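Side-chain contacts in flavodoxin (Bacteroides uniformis, PDB 4J8P), which binds flavin mononucleotide in a flavodoxin-like fold and probably serves as an electron-transfer flavoprotein: residues A22-L25 and V26-V30; K53-R56 and S57-E60; I98-F101 and I102-D106. All coordinates share one frame; numbering follows the deposited sequence.

Contact 1 (A22-L25 and V26-V30); sequences AAKL and VAEAV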
loop_
_atom_site.group_PDB
_atom_site.type_symbol
_atom_site.label_atom_id
_atom_site.label_comp_id
_atom_site.label_asym_id
_atom_site.label_seq_id
_atom_site.Cartn_x
_atom_site.Cartn_y
_atom_site.Cartn_z
ATOM N N ALA A 22 -3.433 -10.798 0.975
ATOM C CA ALA A 22 -3.623 -10.461 -0.427
ATOM C C ALA A 22 -2.274 -10.186 -1.099
ATOM O O ALA A 22 -2.040 -10.647 -2.210
ATOM C CB ALA A 22 -4.541 -9.250 -0.558
ATOM N N ALA A 23 -1.357 -9.479 -0.393
ATOM C CA ALA A 23 -0.042 -9.169 -0.947
ATOM C C ALA A 23 0.799 -10.421 -1.174
ATOM O O ALA A 23 1.537 -10.486 -2.157
ATOM C CB ALA A 23 0.708 -8.219 -0.027
ATOM N N LYS A 24 0.667 -11.442 -0.298
ATOM C CA LYS A 24 1.389 -12.699 -0.501
ATOM C C LYS A 24 0.946 -13.308 -1.823
ATOM O O LYS A 24 1.786 -13.763 -2.602
ATOM C CB LYS A 24 1.136 -13.683 0.674
ATOM C CG LYS A 24 2.002 -14.968 0.667
ATOM C CD LYS A 24 1.507 -16.070 -0.317
ATOM C CE LYS A 24 2.080 -17.453 -0.070
ATOM N NZ LYS A 24 3.464 -17.612 -0.587
ATOM N N LEU A 25 -0.400 -13.315 -2.074
ATOM C CA LEU A 25 -0.925 -13.871 -3.306
ATOM C C LEU A 25 -0.423 -13.084 -4.526
ATOM O O LEU A 25 -0.081 -13.692 -5.543
ATOM C CB LEU A 25 -2.457 -13.884 -3.255
ATOM C CG LEU A 25 -3.038 -14.878 -2.251
ATOM C CD1 LEU A 25 -4.504 -14.618 -2.053
ATOM C CD2 LEU A 25 -2.777 -16.339 -2.729
ATOM N N VAL A 26 -0.378 -11.730 -4.421
ATOM C CA VAL A 26 0.138 -10.905 -5.523
ATOM C C VAL A 26 1.620 -11.213 -5.782
ATOM O O VAL A 26 1.998 -11.438 -6.940
ATOM C CB VAL A 26 -0.076 -9.396 -5.238
ATOM C CG1 VAL A 26 0.591 -8.513 -6.305
ATOM C CG2 VAL A 26 -1.568 -9.087 -5.122
ATOM N N ALA A 27 2.460 -11.245 -4.722
ATOM C CA ALA A 27 3.908 -11.547 -4.881
ATOM C C ALA A 27 4.116 -12.897 -5.572
ATOM O O ALA A 27 4.989 -13.011 -6.443
ATOM C CB ALA A 27 4.603 -11.528 -3.517
ATOM N N GLU A 28 3.285 -13.903 -5.230
ATOM C CA GLU A 28 3.400 -15.224 -5.849
ATOM C C GLU A 28 3.054 -15.150 -7.334
ATOM O O GLU A 28 3.805 -15.692 -8.173
ATOM C CB GLU A 28 2.494 -16.231 -5.121
ATOM C CG GLU A 28 3.012 -16.602 -3.742
ATOM C CD GLU A 28 4.131 -17.627 -3.677
ATOM O OE1 GLU A 28 5.237 -17.356 -4.201
ATOM O OE2 GLU A 28 3.922 -18.675 -3.025
ATOM N N ALA A 29 1.943 -14.450 -7.665
ATOM C CA ALA A 29 1.438 -14.329 -9.028
ATOM C C ALA A 29 2.393 -13.576 -9.973
ATOM O O ALA A 29 2.461 -13.930 -11.156
ATOM C CB ALA A 29 0.073 -13.672 -9.024
ATOM N N VAL A 30 3.150 -12.578 -9.458
ATOM C CA VAL A 30 4.088 -11.784 -10.280
ATOM C C VAL A 30 5.568 -12.175 -10.075
ATOM O O VAL A 30 6.424 -11.531 -10.686
ATOM C CB VAL A 30 3.908 -10.247 -10.020
ATOM C CG1 VAL A 30 2.480 -9.790 -10.289
ATOM C CG2 VAL A 30 4.343 -9.854 -8.592
#

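Contact 2 (K53-R56 and S57-E60); sequences KASR and SSVE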
loop_
_atom_site.group_PDB
_atom_site.type_symbol
_atom_site.label_atom_id
_atom_site.label_comp_id
_atom_site.label_asym_id
_atom_site.label_seq_id
_atom_site.Cartn_x
_atom_site.Cartn_y
_atom_site.Cartn_z
ATOM N N LYS A 53 -12.658 9.678 17.680
ATOM C CA LYS A 53 -12.000 10.763 16.936
ATOM C C LYS A 53 -10.589 11.075 17.441
ATOM O O LYS A 53 -9.808 11.693 16.714
ATOM C CB LYS A 53 -12.827 12.050 16.977
ATOM C CG LYS A 53 -14.012 12.037 16.044
ATOM C CD LYS A 53 -14.766 13.339 16.174
ATOM C CE LYS A 53 -15.821 13.497 15.115
ATOM N NZ LYS A 53 -16.537 14.791 15.314
ATOM N N ALA A 54 -10.255 10.634 18.664
ATOM C CA ALA A 54 -8.934 10.885 19.247
ATOM C C ALA A 54 -7.949 9.736 19.007
ATOM O O ALA A 54 -6.792 9.841 19.434
ATOM C CB ALA A 54 -9.070 11.151 20.742
ATOM N N SER A 55 -8.389 8.627 18.358
ATOM C CA SER A 55 -7.481 7.495 18.125
ATOM C C SER A 55 -6.396 7.910 17.141
ATOM O O SER A 55 -6.603 8.828 16.337
ATOM C CB SER A 55 -8.232 6.283 17.582
ATOM O OG SER A 55 -8.641 6.519 16.236
ATOM N N ARG A 56 -5.259 7.236 17.205
ATOM C CA ARG A 56 -4.140 7.533 16.300
ATOM C C ARG A 56 -4.591 7.513 14.829
ATOM O O ARG A 56 -4.273 8.447 14.077
ATOM C CB ARG A 56 -3.040 6.509 16.533
ATOM C CG ARG A 56 -1.843 6.689 15.604
ATOM C CD ARG A 56 -0.957 5.496 15.778
ATOM N NE ARG A 56 0.246 5.533 14.959
ATOM C CZ ARG A 56 1.087 4.503 14.878
ATOM N NH1 ARG A 56 0.841 3.382 15.551
ATOM N NH2 ARG A 56 2.160 4.571 14.093
ATOM N N SER A 57 -5.343 6.476 14.416
ATOM C CA SER A 57 -5.775 6.426 13.009
ATOM C C SER A 57 -6.725 7.572 12.694
ATOM O O SER A 57 -6.674 8.105 11.581
ATOM C CB SER A 57 -6.418 5.087 12.669
ATOM O OG SER A 57 -7.606 4.809 13.395
ATOM N N SER A 58 -7.605 7.961 13.641
ATOM C CA SER A 58 -8.529 9.063 13.343
ATOM C C SER A 58 -7.760 10.368 13.138
ATOM O O SER A 58 -8.056 11.118 12.205
ATOM C CB SER A 58 -9.571 9.225 14.445
ATOM O OG SER A 58 -10.448 8.111 14.472
ATOM N N VAL A 59 -6.753 10.617 13.991
ATOM C CA VAL A 59 -5.950 11.833 13.905
ATOM C C VAL A 59 -5.133 11.836 12.598
ATOM O O VAL A 59 -5.113 12.838 11.879
ATOM C CB VAL A 59 -5.033 11.954 15.148
ATOM C CG1 VAL A 59 -4.040 13.107 15.010
ATOM C CG2 VAL A 59 -5.870 12.120 16.428
ATOM N N GLU A 60 -4.483 10.706 12.285
ATOM C CA GLU A 60 -3.661 10.656 11.074
ATOM C C GLU A 60 -4.516 10.853 9.817
ATOM O O GLU A 60 -4.132 11.605 8.910
ATOM C CB GLU A 60 -2.878 9.317 10.988
ATOM C CG GLU A 60 -1.715 9.277 11.977
ATOM C CD GLU A 60 -1.066 7.924 12.174
ATOM O OE1 GLU A 60 -1.479 6.981 11.459
ATOM O OE2 GLU A 60 -0.168 7.799 13.049
HETATM O O HOH W 1 3.086 7.484 14.061
#

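Contact 3 (I98-F101 and I102-D106); sequences INTF and IESGD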
loop_
_atom_site.group_PDB
_atom_site.type_symbol
_atom_site.label_atom_id
_atom_site.label_comp_id
_atom_site.label_asym_id
_atom_site.label_seq_id
_atom_site.Cartn_x
_atom_site.Cartn_y
_atom_site.Cartn_z
ATOM N N ILE A 98 1.630 5.018 3.846
ATOM C CA ILE A 98 1.915 4.813 2.410
ATOM C C ILE A 98 2.572 6.067 1.842
ATOM O O ILE A 98 3.511 5.956 1.039
ATOM C CB ILE A 98 0.609 4.460 1.683
ATOM C CG1 ILE A 98 0.063 3.100 2.215
ATOM C CG2 ILE A 98 0.831 4.456 0.118
ATOM C CD1 ILE A 98 1.103 1.880 2.090
ATOM N N ASN A 99 2.129 7.252 2.292
ATOM C CA ASN A 99 2.782 8.500 1.884
ATOM C C ASN A 99 4.228 8.519 2.423
ATOM O O ASN A 99 5.149 8.907 1.701
ATOM C CB ASN A 99 2.008 9.704 2.383
ATOM C CG ASN A 99 0.595 9.726 1.840
ATOM O OD1 ASN A 99 -0.320 9.271 2.512
ATOM N ND2 ASN A 99 0.419 10.277 0.641
ATOM N N THR A 100 4.434 8.085 3.690
ATOM C CA THR A 100 5.813 8.071 4.193
ATOM C C THR A 100 6.690 7.181 3.316
ATOM O O THR A 100 7.801 7.578 2.959
ATOM C CB THR A 100 5.845 7.552 5.636
ATOM O OG1 THR A 100 4.901 8.287 6.403
ATOM C CG2 THR A 100 7.256 7.719 6.270
ATOM N N PHE A 101 6.177 5.988 2.966
ATOM C CA PHE A 101 6.913 5.037 2.151
ATOM C C PHE A 101 7.287 5.655 0.786
ATOM O O PHE A 101 8.457 5.620 0.401
ATOM C CB PHE A 101 6.069 3.765 1.989
ATOM C CG PHE A 101 6.652 2.743 1.068
ATOM C CD1 PHE A 101 7.786 2.012 1.433
ATOM C CD2 PHE A 101 6.111 2.537 -0.194
ATOM C CE1 PHE A 101 8.345 1.067 0.555
ATOM C CE2 PHE A 101 6.657 1.572 -1.059
ATOM C CZ PHE A 101 7.758 0.844 -0.677
ATOM N N ILE A 102 6.307 6.202 0.062
ATOM C CA ILE A 102 6.566 6.779 -1.275
ATOM C C ILE A 102 7.576 7.936 -1.168
ATOM O O ILE A 102 8.416 8.118 -2.043
ATOM C CB ILE A 102 5.229 7.223 -1.925
ATOM C CG1 ILE A 102 4.381 5.974 -2.213
ATOM C CG2 ILE A 102 5.442 8.093 -3.188
ATOM C CD1 ILE A 102 2.880 6.308 -2.587
ATOM N N GLU A 103 7.477 8.705 -0.083
ATOM C CA GLU A 103 8.357 9.860 0.120
ATOM C C GLU A 103 9.718 9.451 0.683
ATOM O O GLU A 103 10.544 10.333 0.925
ATOM C CB GLU A 103 7.673 10.881 1.025
ATOM C CG GLU A 103 6.491 11.510 0.297
ATOM C CD GLU A 103 5.592 12.386 1.145
ATOM O OE1 GLU A 103 6.005 12.754 2.269
ATOM O OE2 GLU A 103 4.478 12.718 0.674
ATOM N N SER A 104 9.968 8.144 0.877
ATOM C CA SER A 104 11.254 7.698 1.449
ATOM C C SER A 104 12.152 6.946 0.449
ATOM O O SER A 104 13.221 6.447 0.832
ATOM C CB SER A 104 10.997 6.833 2.674
ATOM O OG SER A 104 10.354 7.628 3.673
ATOM N N GLY A 105 11.732 6.890 -0.811
ATOM C CA GLY A 105 12.500 6.228 -1.860
ATOM C C GLY A 105 12.348 6.934 -3.191
ATOM O O GLY A 105 11.522 7.850 -3.320
ATOM N N ASP A 106 13.157 6.507 -4.177
ATOM C CA ASP A 106 13.150 7.069 -5.527
ATOM C C ASP A 106 12.338 6.147 -6.424
ATOM O O ASP A 106 12.797 5.056 -6.762
ATOM C CB ASP A 106 14.601 7.242 -6.054
ATOM C CG ASP A 106 14.718 7.868 -7.444
ATOM O OD1 ASP A 106 13.666 8.227 -8.034
ATOM O OD2 ASP A 106 15.859 8.060 -7.910
#

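Contact 1 (A22-L25 and V26-V30)
Lys-24 and Glu-28, one helical turn apart, are brought together by complementary torsions: CG of Lys-24 stands anti to the backbone N (chi1 -172°), while CG of Glu-28 lies beside its own backbone N, anti to the carbonyl carbon (chi1 -72°). Further bends, at chi2 and chi4 in the lysine and at chi2 in the glutamate, fold the two chains toward each other, and they pass at a slant. NZ of Lys-24 ends 2.7 Å from OE2 of Glu-28, a salt bridge in which the ammonium sits above the carboxylate plane, 63° out of it. The bridge rests on aliphatic support, since CD of Lys-24 lies 3.8 Å from CG of Glu-28. CG of Glu-28 also comes within 3.3 Å of Lys-24 O, the carbonyl that accepts the Glu-28 amide at 3.0 Å.

The other backbone hydrogen bonds of the helix run from the amides of Val-26, Ala-27 and Ala-29 to the carbonyls of Ala-22, Ala-23 and Leu-25. Ala-27 N to Ala-23 O is the shortest, at 2.8 Å, and nearly straight at the hydrogen. On the buried flank CG2 of Val-26 leans to 3.3 Å from Ala-22 O. Here the helix 18-30 covers the parallel sheet: Val-26 rests on Val-10, Ala-23 on Tyr-12, and Ala-23 and Ala-27 both meet Phe-34. Leu-25 and Ala-29 face Val-153 of the helix 150-158.

Small and branched apolar residues thus let the helix of this beta-alpha-beta unit lie on its two strands, while the charged pair stays at the exposed surface. There the ion pair is open to solvent, which probably screens it, so its contribution to helix stability is likely to be modest.

Contact 2 (K53-R56 and S57-E60)
The guanidinium of Arg-56 and the carboxylate of Glu-60 stand almost perpendicular, their planes 85° apart, with OE2 of Glu-60 at the guanidinium edge, only 17° out of its plane. Tyr-43 adds a cation-pi contact to the same guanidinium. These groups sit one turn apart at the start of the helix 56-62, which opens with an N-cap at Ser-55.

NE of Arg-56 donates to OE2 of Glu-60 at 3.0 Å in a bent salt-bridge bond, meeting the carboxylate on its syn side but tilted out of its plane. The arginine chain, CG anti to the backbone N and extended out to NE, crosses the glutamate at an angle, which also brings its CG within 3.3 Å of OE2. A water bridges NH2 and OE2 through two weak bonds. NH1 is held separately by the carboxylate of Asp-47 and the carbonyl of Lys-41, while OE1 of Glu-60 pairs with the hydroxyl of Tyr-43. With an alanine at Arg-56 the buried carboxylate of Glu-60 would probably lose its charged mate, and Asp-47 this counter-ion.

Ser-57 faces the flavin mononucleotide, whose pocket it lines, and its OG hydrogen-bonds to the backbone O of Asp-47, whose carboxylate meets the arginine. Asp-47 thus joins the arginine to the pocket residue, consistent with a part in positioning this turn beside the cofactor.

In the backbone, Glu-60 N reaches Arg-56 O at 2.9 Å and Val-59 N reaches Ser-55 O at 3.0 Å. The hydroxyl of Ser-55 has the carbonyl of Asp-49 as its main partner, with that of Asp-52 also in hydrogen-bonding range; OG of Ser-58 bonds to Asp-52 O. The cap itself is the bond from Ser-58 N to OG of Ser-55, 3.1 Å long with an angle of 154° at the hydrogen.

Contact 3 (I98-F101 and I102-D106)
Ile-102, Phe-101 and Asn-99 carry the contact at the end of the helix 96-102. CD1 of Ile-102 lies 3.9 Å from CG2 of Ile-98, one turn back, the two isoleucine side chains meeting at an angle. With CG1 anti to its carbonyl carbon (chi1 -67°), Ile-102 folds back toward the preceding turn and lays CG1 3.4 Å from Ile-98 O. That oxygen accepts the Ile-102 amide at 3.0 Å. Ile-98 and Ile-102 continue onto Ile-85 of the central strand 80-88 and Leu-130 of the helix 124-133.

Phe-101 sends its ring off at a steep angle to Ile-102, CG anti to N, and leaves CD2 4.3 Å from CG1 of Ile-102. The ring packs on Ile-85 and Leu-74 and meets Phe-107 with planes about 70° apart.

Asn-99 takes part through its backbone: its O receives Glu-103 N at 2.9 Å, and the extended glutamate runs past it, CG at 3.2 Å. ND2 of Asn-99 and OE2 of Glu-103 both bond to the hydroxyl of Tyr-134, while OE1 pairs with Arg-67.

The helix then gives way to a type I beta turn, Ile-102 to Gly-105. Ser-104 donates through OG to Thr-100 O at 2.7 Å, from above the carbonyl plane, and through N to Phe-101 O. Such a helix exit, leading on to the strand 111-117, belongs to a beta-alpha-beta crossover of the flavodoxin fold.

The three contacts follow one another along the chain without interleaving, all within a single flavodoxin-like domain whose parallel sheet has strand order 2-1-3-4-5. Contact 1 lies on the helix 18-30, between strands 7-12 and 33-36; contact 2 opens the helix 56-62; contact 3 closes the helix 96-102, ahead of strand 111-117. Contact 1 is on the opposite side of the chain's centre from the other two, its centre about 30 Å from that of contact 2 and 21 Å from that of contact 3. Contacts 2 and 3 come within about 8 Å at their nearest atoms. Contact 2 alone reaches the flavin directly, while the other two lie on helices that pack on the sheet, farther from the flavin.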